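Local coordinates for protein M32 carboxypeptidase (Chitinophagaceae bacterium, PDB 7A03) that probably removes amino acids one at a time from the C-terminus of peptides, as a metal-dependent carboxypeptidase of the M32 family, at residues W120-F132 with N400-S412. Numbering follows the deposited sequence.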
loop_
_atom_site.group_PDB
_atom_site.type_symbol
_atom_site.label_atom_id
_atom_site.label_comp_id
_atom_site.label_asym_id
_atom_site.label_seq_id
_atom_site.Cartn_x
_atom_site.Cartn_y
_atom_site.Cartn_z
ATOM N N TRP A 120 -5.988 -1.751 -22.378
ATOM C CA TRP A 120 -6.720 -1.216 -21.239
ATOM C C TRP A 120 -7.114 0.231 -21.480
ATOM O O TRP A 120 -8.250 0.629 -21.186
ATOM C CB TRP A 120 -5.854 -1.331 -19.984
ATOM C CG TRP A 120 -6.594 -1.139 -18.696
ATOM C CD1 TRP A 120 -7.515 -1.982 -18.144
ATOM C CD2 TRP A 120 -6.454 -0.045 -17.787
ATOM N NE1 TRP A 120 -7.962 -1.475 -16.948
ATOM C CE2 TRP A 120 -7.331 -0.285 -16.708
ATOM C CE3 TRP A 120 -5.683 1.123 -17.787
ATOM C CZ2 TRP A 120 -7.452 0.595 -15.637
ATOM C CZ3 TRP A 120 -5.805 1.995 -16.726
ATOM C CH2 TRP A 120 -6.683 1.726 -15.663
ATOM N N ILE A 121 -6.191 1.034 -22.019
ATOM C CA ILE A 121 -6.533 2.421 -22.331
ATOM C C ILE A 121 -7.699 2.480 -23.316
ATOM O O ILE A 121 -8.699 3.187 -23.094
ATOM C CB ILE A 121 -5.298 3.181 -22.844
ATOM C CG1 ILE A 121 -4.295 3.379 -21.708
ATOM C CG2 ILE A 121 -5.707 4.512 -23.459
ATOM C CD1 ILE A 121 -4.797 4.286 -20.593
ATOM N N LYS A 122 -7.605 1.728 -24.416
ATOM C CA LYS A 122 -8.676 1.847 -25.404
ATOM C C LYS A 122 -9.973 1.182 -24.939
ATOM O O LYS A 122 -11.064 1.611 -25.339
ATOM C CB LYS A 122 -8.217 1.436 -26.805
ATOM C CG LYS A 122 -7.812 -0.008 -26.988
ATOM C CD LYS A 122 -8.446 -0.582 -28.243
ATOM C CE LYS A 122 -8.243 0.304 -29.454
ATOM N NZ LYS A 122 -9.148 -0.139 -30.549
ATOM N N ALA A 123 -9.887 0.176 -24.064
ATOM C CA ALA A 123 -11.091 -0.424 -23.501
ATOM C C ALA A 123 -11.820 0.557 -22.599
ATOM O O ALA A 123 -13.046 0.693 -22.683
ATOM C CB ALA A 123 -10.734 -1.696 -22.731
ATOM N N ARG A 124 -11.080 1.237 -21.721
ATOM C CA ARG A 124 -11.688 2.270 -20.890
ATOM C C ARG A 124 -12.331 3.350 -21.748
ATOM O O ARG A 124 -13.427 3.828 -21.437
ATOM C CB ARG A 124 -10.647 2.873 -19.948
ATOM C CG ARG A 124 -10.345 1.998 -18.746
ATOM C CD ARG A 124 -9.115 2.474 -18.006
ATOM N NE ARG A 124 -9.298 3.803 -17.433
ATOM C CZ ARG A 124 -9.923 4.042 -16.284
ATOM N NH1 ARG A 124 -10.422 3.037 -15.574
ATOM N NH2 ARG A 124 -10.045 5.284 -15.839
ATOM N N LYS A 125 -11.675 3.741 -22.847
ATOM C CA LYS A 125 -12.241 4.834 -23.637
ATOM C C LYS A 125 -13.470 4.394 -24.432
ATOM O O LYS A 125 -14.382 5.200 -24.658
ATOM C CB LYS A 125 -11.171 5.508 -24.495
ATOM C CG LYS A 125 -9.983 6.082 -23.695
ATOM C CD LYS A 125 -10.299 6.334 -22.212
ATOM C CE LYS A 125 -9.033 6.380 -21.369
ATOM N NZ LYS A 125 -8.262 5.116 -21.488
ATOM N N ALA A 126 -13.527 3.127 -24.846
ATOM C CA ALA A 126 -14.743 2.571 -25.432
ATOM C C ALA A 126 -15.754 2.128 -24.381
ATOM O O ALA A 126 -16.898 1.822 -24.735
ATOM C CB ALA A 126 -14.392 1.386 -26.333
ATOM N N ASN A 127 -15.358 2.090 -23.105
ATOM C CA ASN A 127 -16.205 1.609 -22.011
ATOM C C ASN A 127 -16.718 0.192 -22.269
ATOM O O ASN A 127 -17.900 -0.113 -22.086
ATOM C CB ASN A 127 -17.343 2.580 -21.688
ATOM C CG ASN A 127 -17.662 2.620 -20.210
ATOM O OD1 ASN A 127 -17.456 1.637 -19.496
ATOM N ND2 ASN A 127 -18.161 3.757 -19.740
ATOM N N ASP A 128 -15.809 -0.683 -22.698
ATOM C CA ASP A 128 -16.175 -2.054 -23.046
ATOM C C ASP A 128 -15.036 -2.979 -22.657
ATOM O O ASP A 128 -13.937 -2.883 -23.216
ATOM C CB ASP A 128 -16.477 -2.185 -24.544
ATOM C CG ASP A 128 -16.931 -3.585 -24.936
ATOM O OD1 ASP A 128 -17.229 -3.798 -26.128
ATOM O OD2 ASP A 128 -17.003 -4.476 -24.064
ATOM N N TYR A 129 -15.317 -3.898 -21.733
ATOM C CA TYR A 129 -14.287 -4.815 -21.264
ATOM C C TYR A 129 -13.804 -5.740 -22.373
ATOM O O TYR A 129 -12.635 -6.150 -22.371
ATOM C CB TYR A 129 -14.821 -5.635 -20.087
ATOM C CG TYR A 129 -14.034 -6.897 -19.843
ATOM C CD1 TYR A 129 -12.809 -6.854 -19.194
ATOM C CD2 TYR A 129 -14.505 -8.129 -20.278
ATOM C CE1 TYR A 129 -12.073 -8.005 -18.980
ATOM C CE2 TYR A 129 -13.779 -9.289 -20.065
ATOM C CZ TYR A 129 -12.563 -9.215 -19.412
ATOM O OH TYR A 129 -11.839 -10.363 -19.203
ATOM N N GLN A 130 -14.682 -6.094 -23.317
ATOM C CA GLN A 130 -14.296 -7.026 -24.371
ATOM C C GLN A 130 -13.160 -6.489 -25.229
ATOM O O GLN A 130 -12.459 -7.276 -25.873
ATOM C CB GLN A 130 -15.508 -7.421 -25.221
ATOM C CG GLN A 130 -16.622 -8.087 -24.424
ATOM C CD GLN A 130 -16.179 -9.377 -23.743
ATOM O OE1 GLN A 130 -15.167 -9.977 -24.111
ATOM N NE2 GLN A 130 -16.936 -9.801 -22.735
ATOM N N VAL A 131 -12.954 -5.171 -25.239
ATOM C CA VAL A 131 -11.774 -4.607 -25.888
ATOM C C VAL A 131 -10.509 -5.049 -25.165
ATOM O O VAL A 131 -9.487 -5.358 -25.792
ATOM C CB VAL A 131 -11.894 -3.073 -25.953
ATOM C CG1 VAL A 131 -10.573 -2.451 -26.355
ATOM C CG2 VAL A 131 -12.996 -2.668 -26.919
ATOM N N PHE A 132 -10.559 -5.087 -23.832
ATOM C CA PHE A 132 -9.423 -5.486 -23.012
ATOM C C PHE A 132 -9.263 -6.996 -22.940
ATOM O O PHE A 132 -8.164 -7.476 -22.640
ATOM C CB PHE A 132 -9.631 -4.916 -21.600
ATOM C CG PHE A 132 -8.468 -5.118 -20.655
ATOM C CD1 PHE A 132 -7.192 -4.706 -20.993
ATOM C CD2 PHE A 132 -8.673 -5.688 -19.402
ATOM C CE1 PHE A 132 -6.128 -4.878 -20.107
ATOM C CE2 PHE A 132 -7.617 -5.866 -18.520
ATOM C CZ PHE A 132 -6.344 -5.458 -18.873
ATOM N N ASN A 400 -21.586 0.290 -15.811
ATOM C CA ASN A 400 -20.774 0.143 -17.010
ATOM C C ASN A 400 -19.408 -0.383 -16.588
ATOM O O ASN A 400 -19.102 -0.488 -15.398
ATOM C CB ASN A 400 -20.656 1.464 -17.777
ATOM C CG ASN A 400 -20.218 2.610 -16.891
ATOM O OD1 ASN A 400 -19.069 2.667 -16.454
ATOM N ND2 ASN A 400 -21.137 3.531 -16.620
ATOM N N ASP A 401 -18.581 -0.702 -17.586
ATOM C CA ASP A 401 -17.331 -1.406 -17.309
ATOM C C ASP A 401 -16.272 -0.522 -16.650
ATOM O O ASP A 401 -15.470 -1.025 -15.857
ATOM C CB ASP A 401 -16.805 -2.065 -18.580
ATOM C CG ASP A 401 -17.581 -3.310 -18.943
ATOM O OD1 ASP A 401 -18.219 -3.903 -18.043
ATOM O OD2 ASP A 401 -17.562 -3.703 -20.131
ATOM N N THR A 402 -16.231 0.779 -16.957
ATOM C CA THR A 402 -15.269 1.633 -16.261
ATOM C C THR A 402 -15.612 1.777 -14.781
ATOM O O THR A 402 -14.715 1.987 -13.959
ATOM C CB THR A 402 -15.116 2.999 -16.942
ATOM O OG1 THR A 402 -16.379 3.670 -16.983
ATOM C CG2 THR A 402 -14.585 2.836 -18.361
ATOM N N GLN A 403 -16.892 1.653 -14.420
ATOM C CA GLN A 403 -17.286 1.578 -13.018
ATOM C C GLN A 403 -17.168 0.170 -12.453
ATOM O O GLN A 403 -17.459 -0.033 -11.267
ATOM C CB GLN A 403 -18.716 2.097 -12.840
ATOM C CG GLN A 403 -18.877 3.578 -13.133
ATOM C CD GLN A 403 -18.251 4.448 -12.061
ATOM O OE1 GLN A 403 -18.638 4.390 -10.893
ATOM N NE2 GLN A 403 -17.287 5.266 -12.452
ATOM N N GLY A 404 -16.757 -0.798 -13.269
ATOM C CA GLY A 404 -16.640 -2.178 -12.856
ATOM C C GLY A 404 -15.250 -2.736 -13.070
ATOM O O GLY A 404 -14.286 -2.240 -12.488
ATOM N N VAL A 405 -15.143 -3.739 -13.949
ATOM C CA VAL A 405 -13.928 -4.537 -14.094
ATOM C C VAL A 405 -12.741 -3.745 -14.636
ATOM O O VAL A 405 -11.590 -4.144 -14.432
ATOM C CB VAL A 405 -14.230 -5.797 -14.933
ATOM C CG1 VAL A 405 -14.533 -5.425 -16.384
ATOM C CG2 VAL A 405 -13.084 -6.781 -14.855
ATOM N N LEU A 406 -12.976 -2.625 -15.308
ATOM C CA LEU A 406 -11.888 -1.853 -15.892
ATOM C C LEU A 406 -11.393 -0.720 -14.993
ATOM O O LEU A 406 -10.638 0.137 -15.461
ATOM C CB LEU A 406 -12.306 -1.296 -17.257
ATOM C CG LEU A 406 -12.596 -2.285 -18.385
ATOM C CD1 LEU A 406 -13.066 -1.532 -19.616
ATOM C CD2 LEU A 406 -11.355 -3.111 -18.717
ATOM N N GLN A 407 -11.785 -0.690 -13.711
ATOM C CA GLN A 407 -11.449 0.471 -12.890
ATOM C C GLN A 407 -9.982 0.496 -12.469
ATOM O O GLN A 407 -9.396 1.576 -12.351
ATOM C CB GLN A 407 -12.367 0.566 -11.666
ATOM C CG GLN A 407 -12.312 -0.629 -10.711
ATOM C CD GLN A 407 -13.280 -0.463 -9.541
ATOM O OE1 GLN A 407 -12.895 0.001 -8.472
ATOM N NE2 GLN A 407 -14.546 -0.820 -9.755
ATOM N N ASP A 408 -9.382 -0.660 -12.217
ATOM C CA ASP A 408 -8.064 -0.729 -11.601
ATOM C C ASP A 408 -7.026 -1.167 -12.624
ATOM O O ASP A 408 -7.280 -2.064 -13.436
ATOM C CB ASP A 408 -8.065 -1.678 -10.397
ATOM C CG ASP A 408 -8.616 -1.020 -9.154
ATOM O OD1 ASP A 408 -8.456 0.210 -9.025
ATOM O OD2 ASP A 408 -9.199 -1.727 -8.300
ATOM N N ILE A 409 -5.854 -0.525 -12.568
ATOM C CA ILE A 409 -4.800 -0.725 -13.562
ATOM C C ILE A 409 -3.960 -1.966 -13.316
ATOM O O ILE A 409 -3.214 -2.380 -14.214
ATOM C CB ILE A 409 -3.900 0.527 -13.580
ATOM C CG1 ILE A 409 -3.103 0.624 -14.888
ATOM C CG2 ILE A 409 -2.978 0.549 -12.359
ATOM C CD1 ILE A 409 -2.400 1.982 -15.070
ATOM N N HIS A 410 -4.098 -2.598 -12.144
ATOM C CA HIS A 410 -3.111 -3.570 -11.683
ATOM C C HIS A 410 -2.910 -4.692 -12.692
ATOM O O HIS A 410 -1.769 -5.044 -13.024
ATOM C CB HIS A 410 -3.498 -4.107 -10.299
ATOM C CG HIS A 410 -3.552 -3.046 -9.239
ATOM N ND1 HIS A 410 -4.363 -1.936 -9.335
ATOM C CD2 HIS A 410 -2.893 -2.928 -8.061
ATOM C CE1 HIS A 410 -4.201 -1.178 -8.265
ATOM N NE2 HIS A 410 -3.314 -1.759 -7.476
ATOM N N TRP A 411 -4.006 -5.242 -13.219
ATOM C CA TRP A 411 -3.908 -6.400 -14.097
ATOM C C TRP A 411 -3.184 -6.055 -15.389
ATOM O O TRP A 411 -2.402 -6.865 -15.898
ATOM C CB TRP A 411 -5.297 -6.966 -14.383
ATOM C CG TRP A 411 -5.936 -7.587 -13.166
ATOM C CD1 TRP A 411 -5.308 -7.969 -12.017
ATOM C CD2 TRP A 411 -7.312 -7.915 -12.996
ATOM N NE1 TRP A 411 -6.215 -8.498 -11.126
ATOM C CE2 TRP A 411 -7.453 -8.487 -11.712
ATOM C CE3 TRP A 411 -8.445 -7.780 -13.802
ATOM C CZ2 TRP A 411 -8.680 -8.924 -11.222
ATOM C CZ3 TRP A 411 -9.661 -8.213 -13.312
ATOM C CH2 TRP A 411 -9.769 -8.770 -12.035
ATOM N N SER A 412 -3.420 -4.852 -15.930
ATOM C CA SER A 412 -2.704 -4.447 -17.140
ATOM C C SER A 412 -1.206 -4.329 -16.903
ATOM O O SER A 412 -0.425 -4.428 -17.860
ATOM C CB SER A 412 -3.281 -3.143 -17.707
ATOM O OG SER A 412 -2.885 -2.013 -16.958
HETATM O O HOH W 1 -9.056 -3.590 -15.316
HETATM O O HOH W 2 -12.739 3.794 -13.736
HETATM O O HOH W 3 -19.689 -0.816 -20.199
#
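Leu406 pushes its two methyls into the angle between helices 103-126 and 129-150, and this is the tight part of the contact. CD1 lies 3.9 Å from Ala123 CB, while CD2 is wedged among Trp120 CD1, the edge of the Tyr129 ring and Phe132 CD2, the last at 3.8 Å. Trp120 has its CG anti to the backbone N (chi1 -166°), which sets the indole where Ile409 CG1 makes a CH-pi contact over one face, 3.9 Å from the six-membered ring centroid, and Arg124 CD lies over the rim of the opposite face. The indole NE1 gives its hydrogen to a water, which donates to Val405 O and Asp408 O. Without the indole, as with an alanine here, Ile409 and Arg124 would probably face a gap and that water would lose its N-H donor. Helix 103-126 ends in a Schellman motif with Asn127 as C-prime residue, and the chain turns into the next helix of this largely helical M32 fold. Here the 401-404 type I turn docks, and this partly exposed flank is held by polar bonds rather than by close apolar packing. Thr402 N donates to Asn127 OD1 (2.9 Å), and Asp401 OD2 takes Tyr129 N at 2.8 Å from above the carboxylate plane. Arg124 NH1 reaches Leu406 O in its guanidinium plane (2.9 Å, 145° at the hydrogen), and a second water links NH1 to Thr402 O.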